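PDB 5KEI: 2,3-dihydroxybenzoate-AMP ligase, which belongs to the ANL superfamily of AMP-binding enzymes, which join a large AMP-binding part to a small C-terminal alpha/beta domain. Local coordinates for residues I499-F505 against P530-M536; A485-L490 against I547-V553; H475-H479 against H518-V524. All coordinates share one frame; numbering follows the deposited sequence.

Overall arrangement
All three contacts lie in the small C-terminal domain. Contact 2 is the most core-like, half its touching residues being buried and none exposed; contact 1 has somewhat fewer than half buried, with P535 exposed, and contact 3 has the smallest buried share. Contact 1 is inside the sheet, where two parallel strands are joined chiefly by backbone hydrogen bonds. Contact 2 sets helix 549-553 against edge strand 482-492 of the same sheet, mainly through aliphatic groups and one lysine; V502 of contact 1 also packs on I552 there. Contact 3 joins helices 469-477 and 512-521 on the opposite face, where L476 reaches A501. Its chemistry is the most polar, with three histidines, a threonine and an arginine.

Contact 1: residues I499-F505 against P530-M536; sequences ICAVVVF and PDALVPM
A501 and P530 press together at CB, 3.7 Å apart, where the loop residue P530 leads into the outer of two parallel strands. The backbones carry the regular ladder: A501 N donates to A532 O and V534 N to A501 O, then V503 N donates to V534 O and M536 N to V503 O. At the start of the ladder I499 is gripped twice by D531. The I499 N-H meets D531 OD2 at 2.7 Å, nearly straight (161°), while the D531 N-H returns to I499 O. The other oxygen, OD1, forms a salt bridge with R462, so one carboxylate joins the I499 peptide to strand 459-462.

On strand 499-505 the tightly packed part is built of alanine, cysteine and valines, whose partners are proline, leucine, valine and methionine. A501 has only a methyl, which suits a place beside the proline ring. On the same face V503 CG2 lies 3.6 Å from L533 CD1, while L533 also touches L512 and L515 of helix 512-521, which links the two strands in a beta-alpha-beta unit. On the other face C500 SG sits 4.0 Å from V534 CG2, and V502 CG1 meets M536 SD at 3.5 Å.

Toward the C-terminal end the contacts stay close, but the residues are more exposed: F505 partly, P535 more so. With CG anti to the carbonyl carbon (chi1 -76°), the F505 ring turns its edge to P535 CG, 3.6 Å from CE2, and to L533 CD2, 4.0 Å from CZ; V503 CG1 covers one face. As a proline, P535 offers no N-H at this outer strand. Paired peptide groups thus hold the strands in register, while apolar side chains pack between them and, through L533 and P530, against helix 512-521.

Contact 2: residues A485-L490 against I547-V553; sequences AAAVAL and IDKKAIV
The flat groups where A485-L490 meets I547-V553 are peptide units, for neither segment brings a ring to the interface. The carbonyl of A487 takes a hydrogen bond from K549 NZ at 3.0 Å, the donor tilted 19° from the carbonyl plane. The carbonyl oxygen of A485 instead has a methyl beside it, I547 CD1 at 3.3 Å.

K549 needs its length here: the chain is extended beyond CG and carries the ammonium from the first turn of the helix to the strand. NZ also forms salt bridges with D458 and E473, and E473 in turn accepts a bond from A487 N, so E473 holds both the ammonium and the N-H of A487. Two carboxylates close by would be expected to keep the amine charged.

The rest is aliphatic. A486, small enough for two isoleucines to approach, has its CB 3.9 Å from I547 CG2 and 4.0 Å from I552 CD1. V488 spreads its two branches: CG2 lies 3.9 Å from I552 CG2, whereas CG1, anti to the backbone N at chi1 -169°, reaches V553 CG2 at 3.4 Å. The same V553 methyl rests 3.6 Å from A489 O. The strand offers mainly alanines and one valine, a low surface on which the branched I547, I552 and V553 can rest.

The segment axes pass 8.5 Å apart at 57°, and I552 continues onto V502 of the next strand. The result is a helix laid over one face of a beta sheet, the layered alpha/beta build of the C-terminal domain of ANL enzymes.

Contact 3: residues H475-H479 against H518-V524; sequences HLLTH and HLEQRGV
R522 reaches the ring of H475 with NE while its CG lies against a face of the H518 ring. The imidazole of H475 is held at its edge and on a face. R522 NE donates to H475 ND1 at 3.2 Å in an almost straight bond (172°), lying in the ring plane and in the guanidinium plane alike, although the two planes are turned 57° apart. Over one face stands V524 CG2, 3.7 Å from the ring centroid, an aliphatic CH-pi contact. As ND1 is an acceptor, H475 is probably neutral; its NE2 makes a weak bond to D471.

A Schellman motif closes the helix just before V524 and turns the chain so that V524 lies over that face. G523 takes a positive phi, its N bonds back to E520 O and V524 N to L519 O. Before the turn, L519 CD2 packs on L476 CD2 at 3.6 Å.

H518 has CG anti to its backbone N (chi1 176°), which carries the ring across to T478. NE2 donates in the ring plane to T478 OG1 at 2.7 Å, and OG1 donates in turn to H475 O, 2.8 Å away; a weaker bond from NE2 also reaches H475 O. A threonine suits this place, its hydroxyl both accepting and donating while its CG2 methyl lies over the guanidinium face of R522. The H518 ring has H479 CB over one face and R522 CG over the opposite one, and the H479 ring turns its edge to the first face, with centroids 5.0 Å apart. H479 ND1 is hydrogen-bonded to S481 N.

Contact 1: residues I499-F505 against P530-M536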
loop_
_atom_site.group_PDB
_atom_site.type_symbol
_atom_site.label_atom_id
_atom_site.label_comp_id
_atom_site.label_asym_id
_atom_site.label_seq_id
_atom_site.Cartn_x
_atom_site.Cartn_y
_atom_site.Cartn_z
ATOM N N ILE A 499 -29.167 15.181 -5.529
ATOM C CA ILE A 499 -28.124 14.281 -5.993
ATOM C C ILE A 499 -28.498 13.563 -7.313
ATOM O O ILE A 499 -29.380 12.707 -7.345
ATOM C CB ILE A 499 -27.797 13.231 -4.909
ATOM C CG1 ILE A 499 -27.244 13.905 -3.640
ATOM C CG2 ILE A 499 -26.803 12.228 -5.446
ATOM C CD1 ILE A 499 -27.103 12.954 -2.447
ATOM N N CYS A 500 -27.821 13.911 -8.402
ATOM C CA CYS A 500 -28.026 13.177 -9.641
ATOM C C CYS A 500 -26.889 12.196 -9.929
ATOM O O CYS A 500 -25.728 12.596 -10.117
ATOM C CB CYS A 500 -28.190 14.127 -10.818
ATOM S SG CYS A 500 -28.903 13.271 -12.223
ATOM N N ALA A 501 -27.236 10.911 -9.958
ATOM C CA ALA A 501 -26.279 9.858 -10.290
ATOM C C ALA A 501 -26.248 9.633 -11.791
ATOM O O ALA A 501 -27.153 9.033 -12.374
ATOM C CB ALA A 501 -26.605 8.556 -9.563
ATOM N N VAL A 502 -25.199 10.155 -12.403
ATOM C CA VAL A 502 -24.919 9.929 -13.801
ATOM C C VAL A 502 -24.028 8.688 -13.929
ATOM O O VAL A 502 -22.884 8.676 -13.484
ATOM C CB VAL A 502 -24.243 11.161 -14.437
ATOM C CG1 VAL A 502 -24.191 11.002 -15.937
ATOM C CG2 VAL A 502 -25.007 12.408 -14.066
ATOM N N VAL A 503 -24.563 7.647 -14.548
ATOM C CA VAL A 503 -23.931 6.342 -14.532
ATOM C C VAL A 503 -23.639 5.798 -15.939
ATOM O O VAL A 503 -24.463 5.931 -16.843
ATOM C CB VAL A 503 -24.834 5.337 -13.771
ATOM C CG1 VAL A 503 -24.342 3.881 -13.949
ATOM C CG2 VAL A 503 -24.937 5.723 -12.307
ATOM N N VAL A 504 -22.465 5.191 -16.119
ATOM C CA VAL A 504 -22.203 4.367 -17.299
ATOM C C VAL A 504 -22.434 2.905 -16.948
ATOM O O VAL A 504 -21.696 2.336 -16.143
ATOM C CB VAL A 504 -20.777 4.541 -17.820
ATOM C CG1 VAL A 504 -20.504 3.573 -18.982
ATOM C CG2 VAL A 504 -20.546 5.976 -18.229
ATOM N N PHE A 505 -23.456 2.302 -17.549
ATOM C CA PHE A 505 -23.823 0.928 -17.221
ATOM C C PHE A 505 -22.996 -0.095 -17.961
ATOM O O PHE A 505 -22.503 0.148 -19.071
ATOM C CB PHE A 505 -25.294 0.658 -17.524
ATOM C CG PHE A 505 -26.239 1.247 -16.526
ATOM C CD1 PHE A 505 -26.337 0.716 -15.255
ATOM C CD2 PHE A 505 -27.057 2.317 -16.871
ATOM C CE1 PHE A 505 -27.222 1.248 -14.336
ATOM C CE2 PHE A 505 -27.942 2.855 -15.960
ATOM C CZ PHE A 505 -28.025 2.316 -14.689
ATOM N N PRO A 530 -29.108 8.859 -4.283
ATOM C CA PRO A 530 -29.363 9.781 -5.398
ATOM C C PRO A 530 -30.859 9.993 -5.616
ATOM O O PRO A 530 -31.613 9.030 -5.498
ATOM C CB PRO A 530 -28.741 9.072 -6.616
ATOM C CG PRO A 530 -28.009 7.903 -6.088
ATOM C CD PRO A 530 -28.604 7.562 -4.753
ATOM N N ASP A 531 -31.267 11.218 -5.928
ATOM C CA ASP A 531 -32.663 11.515 -6.218
ATOM C C ASP A 531 -33.028 11.111 -7.654
ATOM O O ASP A 531 -34.199 10.844 -7.965
ATOM C CB ASP A 531 -32.958 13.006 -6.006
ATOM C CG ASP A 531 -32.537 13.503 -4.633
ATOM O OD1 ASP A 531 -33.259 13.230 -3.643
ATOM O OD2 ASP A 531 -31.479 14.177 -4.549
ATOM N N ALA A 532 -32.027 11.070 -8.530
ATOM C CA ALA A 532 -32.275 10.752 -9.937
ATOM C C ALA A 532 -31.127 9.962 -10.535
ATOM O O ALA A 532 -29.985 10.077 -10.101
ATOM C CB ALA A 532 -32.515 12.020 -10.732
ATOM N N LEU A 533 -31.438 9.152 -11.535
ATOM C CA LEU A 533 -30.435 8.323 -12.186
ATOM C C LEU A 533 -30.409 8.626 -13.680
ATOM O O LEU A 533 -31.452 8.608 -14.330
ATOM C CB LEU A 533 -30.735 6.851 -11.934
ATOM C CG LEU A 533 -29.975 5.847 -12.788
ATOM C CD1 LEU A 533 -28.522 5.762 -12.338
ATOM C CD2 LEU A 533 -30.659 4.506 -12.700
ATOM N N VAL A 534 -29.235 8.928 -14.229
ATOM C CA VAL A 534 -29.145 9.267 -15.654
ATOM C C VAL A 534 -27.993 8.522 -16.331
ATOM O O VAL A 534 -26.830 8.720 -15.980
ATOM C CB VAL A 534 -28.979 10.792 -15.865
ATOM C CG1 VAL A 534 -28.511 11.094 -17.265
ATOM C CG2 VAL A 534 -30.285 11.523 -15.576
ATOM N N PRO A 535 -28.319 7.630 -17.284
ATOM C CA PRO A 535 -27.303 6.872 -18.025
ATOM C C PRO A 535 -26.623 7.672 -19.138
ATOM O O PRO A 535 -27.255 8.458 -19.839
ATOM C CB PRO A 535 -28.098 5.695 -18.613
ATOM C CG PRO A 535 -29.363 5.642 -17.809
ATOM C CD PRO A 535 -29.663 7.067 -17.481
ATOM N N MET A 536 -25.322 7.467 -19.284
ATOM C CA MET A 536 -24.563 8.071 -20.369
ATOM C C MET A 536 -23.649 7.000 -20.940
ATOM O O MET A 536 -23.246 6.094 -20.216
ATOM C CB MET A 536 -23.758 9.287 -19.884
ATOM C CG MET A 536 -24.580 10.553 -19.615
ATOM S SD MET A 536 -23.513 11.978 -19.258
ATOM C CE MET A 536 -22.633 12.183 -20.808
#

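Contact 2: residues A485-L490 against I547-V553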
loop_
_atom_site.group_PDB
_atom_site.type_symbol
_atom_site.label_atom_id
_atom_site.label_comp_id
_atom_site.label_asym_id
_atom_site.label_seq_id
_atom_site.Cartn_x
_atom_site.Cartn_y
_atom_site.Cartn_z
ATOM N N ALA A 485 -19.319 6.021 -12.453
ATOM C CA ALA A 485 -20.403 6.748 -11.783
ATOM C C ALA A 485 -19.993 8.170 -11.443
ATOM O O ALA A 485 -18.835 8.424 -11.127
ATOM C CB ALA A 485 -20.842 6.022 -10.521
ATOM N N ALA A 486 -20.944 9.097 -11.508
ATOM C CA ALA A 486 -20.712 10.472 -11.064
ATOM C C ALA A 486 -21.917 11.028 -10.285
ATOM O O ALA A 486 -23.020 11.122 -10.812
ATOM C CB ALA A 486 -20.392 11.365 -12.252
ATOM N N ALA A 487 -21.699 11.363 -9.016
ATOM C CA ALA A 487 -22.731 11.990 -8.201
ATOM C C ALA A 487 -22.593 13.489 -8.377
ATOM O O ALA A 487 -21.546 14.071 -8.092
ATOM C CB ALA A 487 -22.610 11.589 -6.725
ATOM N N VAL A 488 -23.644 14.110 -8.887
ATOM C CA VAL A 488 -23.582 15.508 -9.256
ATOM C C VAL A 488 -24.653 16.298 -8.485
ATOM O O VAL A 488 -25.710 15.759 -8.127
ATOM C CB VAL A 488 -23.757 15.663 -10.784
ATOM C CG1 VAL A 488 -23.435 17.048 -11.207
ATOM C CG2 VAL A 488 -22.835 14.686 -11.523
ATOM N N ALA A 489 -24.356 17.565 -8.212
ATOM C CA ALA A 489 -25.268 18.456 -7.510
ATOM C C ALA A 489 -26.088 19.272 -8.496
ATOM O O ALA A 489 -25.539 19.921 -9.388
ATOM C CB ALA A 489 -24.494 19.384 -6.570
ATOM N N LEU A 490 -27.407 19.221 -8.335
ATOM C CA LEU A 490 -28.313 20.064 -9.105
ATOM C C LEU A 490 -29.097 20.968 -8.166
ATOM O O LEU A 490 -29.534 20.516 -7.105
ATOM C CB LEU A 490 -29.262 19.206 -9.923
ATOM C CG LEU A 490 -28.543 18.344 -10.952
ATOM C CD1 LEU A 490 -29.522 17.334 -11.495
ATOM C CD2 LEU A 490 -27.958 19.198 -12.058
ATOM N N ILE A 547 -13.551 13.282 -13.562
ATOM C CA ILE A 547 -14.851 13.488 -14.177
ATOM C C ILE A 547 -15.149 14.981 -14.234
ATOM O O ILE A 547 -14.942 15.680 -13.247
ATOM C CB ILE A 547 -15.952 12.731 -13.399
ATOM C CG1 ILE A 547 -15.619 11.230 -13.346
ATOM C CG2 ILE A 547 -17.311 12.977 -14.027
ATOM C CD1 ILE A 547 -16.599 10.382 -12.530
ATOM N N ASP A 548 -15.577 15.481 -15.397
ATOM C CA ASP A 548 -15.879 16.913 -15.550
ATOM C C ASP A 548 -17.326 17.209 -15.138
ATOM O O ASP A 548 -18.217 17.290 -15.976
ATOM C CB ASP A 548 -15.627 17.378 -16.994
ATOM C CG ASP A 548 -15.663 18.907 -17.142
ATOM O OD1 ASP A 548 -15.894 19.616 -16.135
ATOM O OD2 ASP A 548 -15.430 19.403 -18.268
ATOM N N LYS A 549 -17.540 17.372 -13.839
ATOM C CA LYS A 549 -18.881 17.441 -13.283
ATOM C C LYS A 549 -19.574 18.754 -13.610
ATOM O O LYS A 549 -20.788 18.787 -13.778
ATOM C CB LYS A 549 -18.838 17.235 -11.767
ATOM C CG LYS A 549 -18.369 15.853 -11.357
ATOM C CD LYS A 549 -18.486 15.640 -9.864
ATOM C CE LYS A 549 -18.355 14.159 -9.513
ATOM N NZ LYS A 549 -18.537 13.926 -8.045
ATOM N N LYS A 550 -18.807 19.832 -13.700
ATOM C CA LYS A 550 -19.371 21.121 -14.057
ATOM C C LYS A 550 -19.959 21.022 -15.456
ATOM O O LYS A 550 -20.945 21.681 -15.777
ATOM C CB LYS A 550 -18.310 22.223 -13.979
ATOM C CG LYS A 550 -17.252 21.968 -12.913
ATOM C CD LYS A 550 -16.441 23.219 -12.572
ATOM C CE LYS A 550 -17.141 24.091 -11.530
ATOM N NZ LYS A 550 -17.222 23.439 -10.186
ATOM N N ALA A 551 -19.354 20.173 -16.278
ATOM C CA ALA A 551 -19.836 19.946 -17.629
ATOM C C ALA A 551 -21.098 19.092 -17.613
ATOM O O ALA A 551 -22.048 19.371 -18.345
ATOM C CB ALA A 551 -18.764 19.284 -18.470
ATOM N N ILE A 552 -21.097 18.053 -16.780
ATOM C CA ILE A 552 -22.261 17.182 -16.621
ATOM C C ILE A 552 -23.474 17.983 -16.126
ATOM O O ILE A 552 -24.607 17.701 -16.518
ATOM C CB ILE A 552 -21.965 16.007 -15.652
ATOM C CG1 ILE A 552 -20.846 15.119 -16.204
ATOM C CG2 ILE A 552 -23.206 15.170 -15.401
ATOM C CD1 ILE A 552 -20.561 13.897 -15.353
ATOM N N VAL A 553 -23.231 18.989 -15.286
ATOM C CA VAL A 553 -24.296 19.891 -14.850
ATOM C C VAL A 553 -24.890 20.653 -16.041
ATOM O O VAL A 553 -26.089 20.536 -16.314
ATOM C CB VAL A 553 -23.808 20.896 -13.800
ATOM C CG1 VAL A 553 -24.782 22.056 -13.688
ATOM C CG2 VAL A 553 -23.644 20.221 -12.457
#

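Contact 3: residues H475-H479 against H518-V524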
loop_
_atom_site.group_PDB
_atom_site.type_symbol
_atom_site.label_atom_id
_atom_site.label_comp_id
_atom_site.label_asym_id
_atom_site.label_seq_id
_atom_site.Cartn_x
_atom_site.Cartn_y
_atom_site.Cartn_z
ATOM N N HIS A 475 -19.560 3.659 -3.551
ATOM C CA HIS A 475 -20.622 2.711 -3.201
ATOM C C HIS A 475 -21.358 2.187 -4.428
ATOM O O HIS A 475 -21.683 1.002 -4.520
ATOM C CB HIS A 475 -21.659 3.369 -2.266
ATOM C CG HIS A 475 -21.242 3.453 -0.826
ATOM N ND1 HIS A 475 -21.083 2.340 -0.033
ATOM C CD2 HIS A 475 -20.998 4.523 -0.033
ATOM C CE1 HIS A 475 -20.742 2.720 1.187
ATOM N NE2 HIS A 475 -20.680 4.037 1.211
ATOM N N LEU A 476 -21.656 3.099 -5.351
ATOM C CA LEU A 476 -22.408 2.768 -6.557
ATOM C C LEU A 476 -21.583 1.875 -7.461
ATOM O O LEU A 476 -22.119 0.964 -8.089
ATOM C CB LEU A 476 -22.816 4.039 -7.305
ATOM C CG LEU A 476 -23.918 4.895 -6.679
ATOM C CD1 LEU A 476 -24.153 6.129 -7.520
ATOM C CD2 LEU A 476 -25.226 4.108 -6.494
ATOM N N LEU A 477 -20.278 2.149 -7.514
ATOM C CA LEU A 477 -19.332 1.386 -8.317
ATOM C C LEU A 477 -19.214 -0.081 -7.882
ATOM O O LEU A 477 -18.807 -0.919 -8.678
ATOM C CB LEU A 477 -17.954 2.058 -8.277
ATOM C CG LEU A 477 -17.845 3.384 -9.041
ATOM C CD1 LEU A 477 -16.627 4.173 -8.610
ATOM C CD2 LEU A 477 -17.814 3.132 -10.534
ATOM N N THR A 478 -19.591 -0.405 -6.645
ATOM C CA THR A 478 -19.526 -1.799 -6.201
ATOM C C THR A 478 -20.650 -2.642 -6.781
ATOM O O THR A 478 -20.702 -3.846 -6.555
ATOM C CB THR A 478 -19.575 -1.938 -4.669
ATOM O OG1 THR A 478 -20.901 -1.662 -4.190
ATOM C CG2 THR A 478 -18.541 -1.016 -4.006
ATOM N N HIS A 479 -21.559 -1.997 -7.505
ATOM C CA HIS A 479 -22.578 -2.688 -8.290
ATOM C C HIS A 479 -21.951 -3.179 -9.601
ATOM O O HIS A 479 -21.248 -2.419 -10.298
ATOM C CB HIS A 479 -23.750 -1.747 -8.558
ATOM C CG HIS A 479 -25.025 -2.428 -8.941
ATOM N ND1 HIS A 479 -25.204 -3.051 -10.158
ATOM C CD2 HIS A 479 -26.205 -2.543 -8.284
ATOM C CE1 HIS A 479 -26.431 -3.540 -10.225
ATOM N NE2 HIS A 479 -27.062 -3.241 -9.102
ATOM N N HIS A 518 -29.322 -1.466 -3.370
ATOM C CA HIS A 518 -27.895 -1.785 -3.270
ATOM C C HIS A 518 -27.197 -0.870 -2.280
ATOM O O HIS A 518 -26.329 -1.309 -1.521
ATOM C CB HIS A 518 -27.222 -1.676 -4.644
ATOM C CG HIS A 518 -25.738 -1.889 -4.614
ATOM N ND1 HIS A 518 -25.160 -3.133 -4.758
ATOM C CD2 HIS A 518 -24.714 -1.013 -4.459
ATOM C CE1 HIS A 518 -23.846 -3.014 -4.694
ATOM N NE2 HIS A 518 -23.549 -1.738 -4.512
ATOM N N LEU A 519 -27.569 0.408 -2.292
ATOM C CA LEU A 519 -26.984 1.363 -1.353
ATOM C C LEU A 519 -27.364 1.088 0.102
ATOM O O LEU A 519 -26.568 1.336 1.002
ATOM C CB LEU A 519 -27.387 2.788 -1.719
ATOM C CG LEU A 519 -26.816 3.227 -3.060
ATOM C CD1 LEU A 519 -27.086 4.694 -3.275
ATOM C CD2 LEU A 519 -25.327 2.920 -3.121
ATOM N N GLU A 520 -28.576 0.587 0.328
ATOM C CA GLU A 520 -29.063 0.342 1.682
ATOM C C GLU A 520 -28.390 -0.884 2.313
ATOM O O GLU A 520 -28.016 -0.867 3.489
ATOM C CB GLU A 520 -30.583 0.168 1.673
ATOM C CG GLU A 520 -31.158 -0.228 3.018
ATOM C CD GLU A 520 -32.621 -0.605 2.927
ATOM O OE1 GLU A 520 -33.067 -0.975 1.818
ATOM O OE2 GLU A 520 -33.320 -0.528 3.963
ATOM N N GLN A 521 -28.238 -1.939 1.518
ATOM C CA GLN A 521 -27.516 -3.142 1.939
ATOM C C GLN A 521 -26.061 -2.838 2.326
ATOM O O GLN A 521 -25.467 -3.565 3.126
ATOM C CB GLN A 521 -27.546 -4.201 0.831
ATOM C CG GLN A 521 -28.947 -4.729 0.499
ATOM C CD GLN A 521 -29.592 -5.482 1.666
ATOM O OE1 GLN A 521 -30.416 -4.924 2.403
ATOM N NE2 GLN A 521 -29.231 -6.757 1.827
ATOM N N ARG A 522 -25.497 -1.766 1.764
ATOM C CA ARG A 522 -24.124 -1.365 2.066
ATOM C C ARG A 522 -24.059 -0.370 3.226
ATOM O O ARG A 522 -22.976 0.032 3.643
ATOM C CB ARG A 522 -23.455 -0.760 0.822
ATOM C CG ARG A 522 -23.384 -1.713 -0.382
ATOM C CD ARG A 522 -22.495 -1.152 -1.486
ATOM N NE ARG A 522 -21.224 -0.676 -0.946
ATOM C CZ ARG A 522 -20.184 -1.468 -0.726
ATOM N NH1 ARG A 522 -20.279 -2.761 -1.014
ATOM N NH2 ARG A 522 -19.061 -0.975 -0.228
ATOM N N GLY A 523 -25.219 0.037 3.733
ATOM C CA GLY A 523 -25.279 0.919 4.886
ATOM C C GLY A 523 -25.419 2.408 4.614
ATOM O O GLY A 523 -25.113 3.217 5.476
ATOM N N VAL A 524 -25.877 2.782 3.425
ATOM C CA VAL A 524 -26.103 4.193 3.114
ATOM C C VAL A 524 -27.538 4.592 3.484
ATOM O O VAL A 524 -28.495 3.924 3.098
ATOM C CB VAL A 524 -25.837 4.485 1.620
ATOM C CG1 VAL A 524 -25.872 5.985 1.334
ATOM C CG2 VAL A 524 -24.502 3.888 1.206
#